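Long-range contact in ABC transporter substrate binding protein (Ribose) (Agrobacterium vitis S4, PDB 4WT7), which probably serves as the sugar-binding component of an ABC transporter, and here holds the polyol D-allitol between its two lobes: residues A[33-47]-A[84-97]. Sequence-based numbering, arbitrary orientation.
Sequences KRIGISTAGTDHFFD and LIAQKPDAIVQLLG. With X9X (D-allitol), chain C.
Strands 34-39 and 91-95 pair in parallel at the heart of one lobe's sheet, their C-terminal ends carrying a loop with the start of helix 45-60, and Leu96, to the allitol site. The backbone ladder alternates regularly: Gly36 N donates to Ala91 O and Gly36 O accepts from Val93 N, after which Ser38 and Ala40 continue the same pattern with Val93 and Leu95. Gly36, having no side chain, lets Leu84 of helix 74-87 pack on the sheet, its CD2 4.0 Å from Gly36 CA.

On that same face Ser38 OG, turned anti to the backbone N (chi1 173°), donates to Gln94 OE1 over 2.7 Å, in the amide carbonyl plane and on a lone pair; Gln80 NE2 also bonds this small, buried hydroxyl. Gln94 NE2 donates to Leu96 O at 2.9 Å, nearly straight (170°), so both ends fix the amide's rotation.

At the N-terminal end of the strand pair Asp90 clasps Arg34 twice: OD2 takes Arg34 N at 2.8 Å through its anti lone pair, while Asp90 N returns a bond to Arg34 O. Arginine suits this place because its planar N-H groups serve successive carbonyls: NH1 bonds Gln87 O close to the guanidinium plane, NH2 weakly Lys88 O, and a water links NH2 to Asp90 OD2.

Toward the ligand, Leu96 CD1 lies 3.8 Å from Phe46 CE1. Allitol OAB lies over one face of the Phe46 ring, offset toward the rim, Asp47 OD1 accepts from allitol OAE (2.9 Å), and His44 NE2 donates to OAF; Arg72 holds the other Asp47 oxygen.

Strand 64-69 flanks 34-39 and strand 116-119 flanks 91-95, with helix 45-60 against the face of Ile37 and Val93 and helix 74-87 against that of Ser38 and Gln94.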
loop_
_atom_site.group_PDB
_atom_site.type_symbol
_atom_site.label_atom_id
_atom_site.label_comp_id
_atom_site.label_asym_id
_atom_site.label_seq_id
_atom_site.Cartn_x
_atom_site.Cartn_y
_atom_site.Cartn_z
ATOM N N LYS A 33 -1.371 15.739 25.025
ATOM C CA LYS A 33 -2.404 15.198 24.135
ATOM C C LYS A 33 -2.355 13.684 24.125
ATOM O O LYS A 33 -1.300 13.072 24.308
ATOM C CB LYS A 33 -2.218 15.683 22.687
ATOM C CG LYS A 33 -2.096 17.178 22.552
ATOM C CD LYS A 33 -3.385 17.896 22.996
ATOM C CE LYS A 33 -3.211 19.403 22.935
ATOM N NZ LYS A 33 -4.512 20.049 23.206
ATOM N N ARG A 34 -3.504 13.078 23.905
ATOM C CA ARG A 34 -3.573 11.632 23.692
ATOM C C ARG A 34 -3.969 11.398 22.236
ATOM O O ARG A 34 -4.987 11.936 21.763
ATOM C CB ARG A 34 -4.601 11.010 24.646
ATOM C CG ARG A 34 -4.095 10.861 26.081
ATOM C CD ARG A 34 -5.199 10.869 27.145
ATOM N NE ARG A 34 -6.311 9.949 26.846
ATOM C CZ ARG A 34 -7.511 10.314 26.380
ATOM N NH1 ARG A 34 -8.434 9.396 26.145
ATOM N NH2 ARG A 34 -7.819 11.579 26.160
ATOM N N ILE A 35 -3.170 10.600 21.522
ATOM C CA ILE A 35 -3.436 10.312 20.114
ATOM C C ILE A 35 -3.726 8.824 19.886
ATOM O O ILE A 35 -2.871 7.974 20.176
ATOM C CB ILE A 35 -2.226 10.733 19.210
ATOM C CG1 ILE A 35 -1.835 12.190 19.462
ATOM C CG2 ILE A 35 -2.553 10.497 17.740
ATOM C CD1 ILE A 35 -2.991 13.160 19.541
ATOM N N GLY A 36 -4.931 8.519 19.399
ATOM C CA GLY A 36 -5.324 7.163 19.059
ATOM C C GLY A 36 -4.632 6.776 17.761
ATOM O O GLY A 36 -4.721 7.507 16.780
ATOM N N ILE A 37 -3.942 5.635 17.740
ATOM C CA ILE A 37 -3.311 5.185 16.498
ATOM C C ILE A 37 -3.787 3.797 16.161
ATOM O O ILE A 37 -3.433 2.856 16.848
ATOM C CB ILE A 37 -1.773 5.148 16.643
ATOM C CG1 ILE A 37 -1.228 6.547 16.916
ATOM C CG2 ILE A 37 -1.090 4.578 15.372
ATOM C CD1 ILE A 37 0.173 6.508 17.371
ATOM N N SER A 38 -4.582 3.674 15.109
ATOM C CA SER A 38 -5.242 2.412 14.737
ATOM C C SER A 38 -4.802 1.947 13.358
ATOM O O SER A 38 -4.925 2.691 12.393
ATOM C CB SER A 38 -6.772 2.587 14.725
ATOM O OG SER A 38 -7.460 1.437 14.223
ATOM N N THR A 39 -4.290 0.709 13.264
ATOM C CA THR A 39 -3.876 0.148 11.976
ATOM C C THR A 39 -4.674 -1.122 11.678
ATOM O O THR A 39 -5.006 -1.861 12.595
ATOM C CB THR A 39 -2.366 -0.161 11.948
ATOM O OG1 THR A 39 -1.990 -0.607 10.648
ATOM C CG2 THR A 39 -1.969 -1.210 12.936
ATOM N N ALA A 40 -4.992 -1.366 10.402
ATOM C CA ALA A 40 -5.636 -2.617 10.024
ATOM C C ALA A 40 -4.723 -3.821 10.382
ATOM O O ALA A 40 -5.210 -4.874 10.772
ATOM C CB ALA A 40 -5.964 -2.630 8.552
ATOM N N GLY A 41 -3.406 -3.668 10.232
ATOM C CA GLY A 41 -2.466 -4.726 10.625
ATOM C C GLY A 41 -1.037 -4.227 10.678
ATOM O O GLY A 41 -0.791 -3.046 10.434
ATOM N N THR A 42 -0.108 -5.133 10.992
ATOM C CA THR A 42 1.314 -4.845 10.914
ATOM C C THR A 42 2.106 -6.020 10.312
ATOM O O THR A 42 3.259 -6.199 10.671
ATOM C CB THR A 42 1.916 -4.675 12.319
ATOM O OG1 THR A 42 1.531 -5.808 13.123
ATOM C CG2 THR A 42 1.442 -3.402 12.958
ATOM N N ASP A 43 1.490 -6.823 9.446
ATOM C CA ASP A 43 2.052 -8.127 9.116
ATOM C C ASP A 43 3.046 -8.090 7.962
ATOM O O ASP A 43 3.522 -9.141 7.528
ATOM C CB ASP A 43 0.930 -9.110 8.760
ATOM C CG ASP A 43 0.550 -9.033 7.300
ATOM O OD1 ASP A 43 0.338 -7.909 6.817
ATOM O OD2 ASP A 43 0.509 -10.101 6.616
ATOM N N HIS A 44 3.336 -6.906 7.429
ATOM C CA HIS A 44 4.428 -6.766 6.470
ATOM C C HIS A 44 4.986 -5.360 6.459
ATOM O O HIS A 44 4.507 -4.494 7.177
ATOM C CB HIS A 44 3.969 -7.136 5.065
ATOM C CG HIS A 44 2.903 -6.244 4.523
ATOM N ND1 HIS A 44 1.570 -6.403 4.851
ATOM C CD2 HIS A 44 2.945 -5.213 3.650
ATOM C CE1 HIS A 44 0.849 -5.491 4.219
ATOM N NE2 HIS A 44 1.662 -4.766 3.475
ATOM N N PHE A 45 5.968 -5.148 5.593
ATOM C CA PHE A 45 6.875 -3.995 5.662
ATOM C C PHE A 45 6.175 -2.653 5.726
ATOM O O PHE A 45 6.420 -1.870 6.640
ATOM C CB PHE A 45 7.801 -4.015 4.449
ATOM C CG PHE A 45 8.662 -2.812 4.325
ATOM C CD1 PHE A 45 9.770 -2.642 5.155
ATOM C CD2 PHE A 45 8.391 -1.858 3.361
ATOM C CE1 PHE A 45 10.587 -1.520 5.005
ATOM C CE2 PHE A 45 9.200 -0.747 3.210
ATOM C CZ PHE A 45 10.288 -0.569 4.036
ATOM N N PHE A 46 5.311 -2.377 4.763
ATOM C CA PHE A 46 4.717 -1.056 4.681
ATOM C C PHE A 46 3.950 -0.752 5.980
ATOM O O PHE A 46 4.135 0.318 6.615
ATOM C CB PHE A 46 3.802 -0.959 3.468
ATOM C CG PHE A 46 3.141 0.374 3.320
ATOM C CD1 PHE A 46 1.969 0.653 3.988
ATOM C CD2 PHE A 46 3.689 1.342 2.503
ATOM C CE1 PHE A 46 1.356 1.874 3.850
ATOM C CE2 PHE A 46 3.083 2.574 2.358
ATOM C CZ PHE A 46 1.918 2.843 3.039
ATOM N N ASP A 47 3.122 -1.702 6.399
ATOM C CA ASP A 47 2.218 -1.469 7.506
ATOM C C ASP A 47 2.953 -1.299 8.825
ATOM O O ASP A 47 2.633 -0.406 9.596
ATOM C CB ASP A 47 1.212 -2.617 7.640
ATOM C CG ASP A 47 0.387 -2.833 6.399
ATOM O OD1 ASP A 47 0.633 -2.200 5.343
ATOM O OD2 ASP A 47 -0.531 -3.676 6.479
ATOM N N LEU A 84 -11.377 3.319 20.961
ATOM C CA LEU A 84 -10.688 4.613 20.854
ATOM C C LEU A 84 -11.697 5.765 20.948
ATOM O O LEU A 84 -11.434 6.793 21.582
ATOM C CB LEU A 84 -9.917 4.719 19.559
ATOM C CG LEU A 84 -8.618 3.922 19.462
ATOM C CD1 LEU A 84 -7.989 4.152 18.063
ATOM C CD2 LEU A 84 -7.651 4.288 20.591
ATOM N N ILE A 85 -12.850 5.589 20.330
ATOM C CA ILE A 85 -13.887 6.626 20.383
ATOM C C ILE A 85 -14.363 6.863 21.812
ATOM O O ILE A 85 -14.477 8.029 22.255
ATOM C CB ILE A 85 -15.079 6.324 19.457
ATOM C CG1 ILE A 85 -14.624 6.446 17.995
ATOM C CG2 ILE A 85 -16.196 7.352 19.717
ATOM C CD1 ILE A 85 -15.561 5.884 16.972
ATOM N N ALA A 86 -14.604 5.772 22.540
ATOM C CA ALA A 86 -15.039 5.849 23.936
ATOM C C ALA A 86 -13.969 6.549 24.770
ATOM O O ALA A 86 -14.235 7.066 25.865
ATOM C CB ALA A 86 -15.286 4.426 24.500
ATOM N N GLN A 87 -12.742 6.504 24.274
ATOM C CA GLN A 87 -11.647 7.110 25.012
ATOM C C GLN A 87 -11.552 8.613 24.792
ATOM O O GLN A 87 -10.872 9.290 25.538
ATOM C CB GLN A 87 -10.305 6.433 24.682
ATOM C CG GLN A 87 -10.114 5.013 25.185
ATOM C CD GLN A 87 -10.701 4.765 26.545
ATOM O OE1 GLN A 87 -11.653 4.004 26.696
ATOM N NE2 GLN A 87 -10.147 5.389 27.550
ATOM N N LYS A 88 -12.238 9.147 23.785
ATOM C CA LYS A 88 -12.156 10.579 23.455
ATOM C C LYS A 88 -10.746 11.178 23.531
ATOM O O LYS A 88 -10.499 12.139 24.251
ATOM C CB LYS A 88 -13.127 11.399 24.314
ATOM C CG LYS A 88 -14.557 11.270 23.862
ATOM C CD LYS A 88 -14.871 12.247 22.685
ATOM C CE LYS A 88 -14.600 13.726 23.066
ATOM N NZ LYS A 88 -14.624 14.656 21.868
ATOM N N PRO A 89 -9.822 10.602 22.774
ATOM C CA PRO A 89 -8.493 11.158 22.572
ATOM C C PRO A 89 -8.589 12.457 21.811
ATOM O O PRO A 89 -9.655 12.767 21.296
ATOM C CB PRO A 89 -7.823 10.115 21.691
ATOM C CG PRO A 89 -8.994 9.554 20.863
ATOM C CD PRO A 89 -10.092 9.472 21.871
ATOM N N ASP A 90 -7.472 13.175 21.714
ATOM C CA ASP A 90 -7.428 14.435 20.988
ATOM C C ASP A 90 -7.473 14.285 19.470
ATOM O O ASP A 90 -7.832 15.224 18.755
ATOM C CB ASP A 90 -6.232 15.222 21.465
ATOM C CG ASP A 90 -6.332 15.522 22.940
ATOM O OD1 ASP A 90 -7.221 16.328 23.307
ATOM O OD2 ASP A 90 -5.576 14.918 23.728
ATOM N N ALA A 91 -7.124 13.093 18.975
ATOM C CA ALA A 91 -7.287 12.776 17.567
ATOM C C ALA A 91 -7.185 11.248 17.392
ATOM O O ALA A 91 -6.688 10.536 18.290
ATOM C CB ALA A 91 -6.231 13.502 16.723
ATOM N N ILE A 92 -7.695 10.739 16.271
ATOM C CA ILE A 92 -7.463 9.352 15.901
ATOM C C ILE A 92 -6.840 9.299 14.506
ATOM O O ILE A 92 -7.285 10.022 13.607
ATOM C CB ILE A 92 -8.786 8.578 15.896
ATOM C CG1 ILE A 92 -9.332 8.482 17.315
ATOM C CG2 ILE A 92 -8.615 7.205 15.280
ATOM C CD1 ILE A 92 -10.746 7.895 17.420
ATOM N N VAL A 93 -5.813 8.465 14.310
ATOM C CA VAL A 93 -5.256 8.279 12.967
ATOM C C VAL A 93 -5.478 6.833 12.576
ATOM O O VAL A 93 -5.098 5.915 13.313
ATOM C CB VAL A 93 -3.706 8.564 12.853
ATOM C CG1 VAL A 93 -3.309 8.667 11.385
ATOM C CG2 VAL A 93 -3.322 9.818 13.569
ATOM N N GLN A 94 -6.089 6.627 11.424
ATOM C CA GLN A 94 -6.371 5.278 10.946
ATOM C C GLN A 94 -5.507 4.944 9.754
ATOM O O GLN A 94 -5.478 5.660 8.752
ATOM C CB GLN A 94 -7.856 5.130 10.585
ATOM C CG GLN A 94 -8.208 3.840 9.867
ATOM C CD GLN A 94 -7.899 2.637 10.722
ATOM O OE1 GLN A 94 -8.076 2.669 11.951
ATOM N NE2 GLN A 94 -7.453 1.564 10.092
ATOM N N LEU A 95 -4.813 3.831 9.875
ATOM C CA LEU A 95 -3.886 3.376 8.849
ATOM C C LEU A 95 -4.467 2.162 8.092
ATOM O O LEU A 95 -4.637 1.078 8.655
ATOM C CB LEU A 95 -2.529 3.022 9.487
ATOM C CG LEU A 95 -1.527 2.264 8.617
ATOM C CD1 LEU A 95 -1.108 3.093 7.422
ATOM C CD2 LEU A 95 -0.318 1.869 9.433
ATOM N N LEU A 96 -4.730 2.368 6.806
ATOM C CA LEU A 96 -5.193 1.319 5.913
ATOM C C LEU A 96 -6.541 0.771 6.356
ATOM O O LEU A 96 -7.223 1.329 7.238
ATOM C CB LEU A 96 -4.116 0.220 5.748
ATOM C CG LEU A 96 -2.949 0.670 4.856
ATOM C CD1 LEU A 96 -1.667 -0.219 4.941
ATOM C CD2 LEU A 96 -3.436 0.795 3.430
ATOM N N GLY A 97 -6.943 -0.305 5.712
ATOM C CA GLY A 97 -8.240 -0.872 5.949
ATOM C C GLY A 97 -9.120 -0.645 4.742
ATOM O O GLY A 97 -8.876 0.271 3.917
HETATM O OAA X9X C . -3.887 -2.972 1.585
HETATM C CAG X9X C . -2.780 -3.716 1.220
HETATM C CAI X9X C . -1.511 -2.995 0.905
HETATM O OAC X9X C . -1.587 -2.304 -0.319
HETATM C CAK X9X C . -1.063 -2.149 2.061
HETATM O OAE X9X C . -1.038 -2.993 3.147
HETATM C CAL X9X C . 0.371 -1.649 1.876
HETATM O OAF X9X C . 1.250 -2.699 1.666
HETATM C CAJ X9X C . 0.588 -0.541 0.864
HETATM O OAD X9X C . 0.682 -0.984 -0.445
HETATM C CAH X9X C . -0.375 0.625 0.951
HETATM O OAB X9X C . 0.145 1.870 0.534
HETATM O O HOH W 1 -7.798 6.656 27.584
HETATM O O HOH W 2 -6.473 14.349 26.101
#